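Local structure of rRNA adenine N-6-methyltransferase (Saccharopolyspora erythraea, 6NVM) at residues P157-T161 with R217-R221. The protein transfers two methyl groups from S-adenosyl-L-methionine to the N6 of one adenine in 23S rRNA, which weakens binding of macrolide, lincosamide and streptogramin B antibiotics to the ribosome. Sequence-based numbering, arbitrary orientation.
Sequences PTIET and RLRRR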
# COMPACT_ATOMS: atom_id res chain seq x y z
N PRO A 157 12.06 5.31 -2.45
CA PRO A 157 12.43 4.77 -3.77
C PRO A 157 13.02 3.37 -3.74
O PRO A 157 12.99 2.69 -4.78
CB PRO A 157 13.44 5.79 -4.31
CG PRO A 157 13.97 6.47 -3.10
CD PRO A 157 12.85 6.51 -2.11
N THR A 158 13.56 2.90 -2.61
CA THR A 158 14.19 1.58 -2.54
C THR A 158 13.30 0.52 -1.91
O THR A 158 13.74 -0.62 -1.74
CB THR A 158 15.50 1.64 -1.76
OG1 THR A 158 15.23 1.87 -0.38
CG2 THR A 158 16.44 2.73 -2.29
N ILE A 159 12.06 0.86 -1.54
CA ILE A 159 11.21 -0.13 -0.89
C ILE A 159 10.93 -1.27 -1.86
O ILE A 159 10.81 -1.06 -3.08
CB ILE A 159 9.91 0.51 -0.38
CG1 ILE A 159 9.19 -0.43 0.59
CG2 ILE A 159 8.97 0.86 -1.53
CD1 ILE A 159 8.09 0.24 1.40
N GLU A 160 10.84 -2.49 -1.32
CA GLU A 160 10.39 -3.64 -2.09
C GLU A 160 8.93 -3.94 -1.82
O GLU A 160 8.11 -3.93 -2.74
CB GLU A 160 11.24 -4.88 -1.77
CG GLU A 160 12.63 -4.84 -2.34
CD GLU A 160 13.28 -6.21 -2.38
OE1 GLU A 160 12.70 -7.18 -1.85
OE2 GLU A 160 14.39 -6.31 -2.95
N THR A 161 8.58 -4.22 -0.56
CA THR A 161 7.22 -4.52 -0.17
C THR A 161 6.86 -3.75 1.09
O THR A 161 7.72 -3.41 1.90
CB THR A 161 7.00 -6.02 0.09
OG1 THR A 161 7.74 -6.39 1.26
CG2 THR A 161 7.46 -6.83 -1.09
N ARG A 217 -0.92 -5.48 1.11
CA ARG A 217 0.48 -5.42 0.73
C ARG A 217 0.66 -4.57 -0.52
O ARG A 217 -0.13 -4.69 -1.47
CB ARG A 217 1.05 -6.83 0.50
CG ARG A 217 2.50 -6.87 0.05
CD ARG A 217 3.01 -8.32 0.01
NE ARG A 217 2.16 -9.16 -0.81
CZ ARG A 217 2.21 -10.49 -0.84
NH1 ARG A 217 3.08 -11.14 -0.08
NH2 ARG A 217 1.38 -11.17 -1.62
N LEU A 218 1.67 -3.71 -0.50
CA LEU A 218 2.17 -3.04 -1.69
C LEU A 218 3.47 -3.72 -2.12
O LEU A 218 4.31 -4.06 -1.29
CB LEU A 218 2.46 -1.56 -1.43
CG LEU A 218 1.37 -0.71 -0.79
CD1 LEU A 218 1.83 0.74 -0.69
CD2 LEU A 218 0.09 -0.82 -1.58
N ARG A 219 3.62 -3.93 -3.43
CA ARG A 219 4.88 -4.42 -3.99
C ARG A 219 5.33 -3.41 -5.04
O ARG A 219 4.60 -3.14 -5.99
CB ARG A 219 4.73 -5.81 -4.62
CG ARG A 219 4.03 -6.83 -3.73
CD ARG A 219 3.99 -8.22 -4.36
NE ARG A 219 5.31 -8.83 -4.36
CZ ARG A 219 6.16 -8.80 -5.39
NH1 ARG A 219 5.82 -8.21 -6.53
NH2 ARG A 219 7.35 -9.37 -5.27
N ARG A 220 6.53 -2.87 -4.87
CA ARG A 220 7.11 -2.01 -5.89
C ARG A 220 7.59 -2.89 -7.05
O ARG A 220 8.42 -3.78 -6.85
CB ARG A 220 8.27 -1.19 -5.32
CG ARG A 220 8.71 -0.06 -6.25
CD ARG A 220 9.79 0.79 -5.63
NE ARG A 220 11.06 0.07 -5.59
CZ ARG A 220 11.86 -0.09 -6.65
NH1 ARG A 220 11.52 0.41 -7.83
NH2 ARG A 220 13.00 -0.75 -6.52
N ARG A 221 7.06 -2.64 -8.24
CA ARG A 221 7.38 -3.47 -9.40
C ARG A 221 8.86 -3.34 -9.75
O ARG A 221 9.40 -2.23 -9.81
CB ARG A 221 6.53 -3.07 -10.61
CG ARG A 221 5.03 -3.11 -10.37
CD ARG A 221 4.27 -2.67 -11.63
NE ARG A 221 2.83 -2.56 -11.39
CZ ARG A 221 1.97 -3.57 -11.47
NH1 ARG A 221 2.39 -4.79 -11.79
NH2 ARG A 221 0.68 -3.35 -11.23
O HOH W 1 14.45 -1.73 -3.95
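R220 NE donates a hydrogen bond of 2.8 Å to I159 O. The donor lies almost in line with the carbonyl, but the bond is bent at the hydrogen (146°). The oxygen sits at the edge of the guanidinium, 11° out of its plane. CG of R220 is anti to the backbone N (chi1 -167°), which sends the chain back along 157-159, toward P157. A bend at chi3 turns the guanidinium so that its NE edge meets I159 O and one face meets P157 O, off centre. P157 O is 3.4 Å from R220 NE, but the angle is too poor for a hydrogen bond. A water at the guanidinium edge accepts from R220 NH2 and donates to T158 O at 2.6 Å. The arginine side chain thus lies against the carbonyls of 157-159 as the loop enters strand 159-167.

The backbones join one residue further on, where R220 N donates to E160 O at 2.9 Å. The same oxygen takes a CA-H...O contact from R219. T161 and R219 form an antiparallel non-hydrogen-bonded pair, and T161 CA approaches L218 O at 3.2 Å. This is the start of strand 159-167 beside the end of strand 213-220, in the seven-stranded sheet of a class I methyltransferase, order 3-2-1-4-5-7-6. T161 and R219 share a face of that sheet. T161 OG1 is hydrogen-bonded to A66 O, while the R219 guanidinium forms salt bridges with E67 and E193. E160 pairs with R69. I159 CG2 lies 4.2 Å from R220 CD, where the two side chains cross, and F192 of strand 192-200 contacts both.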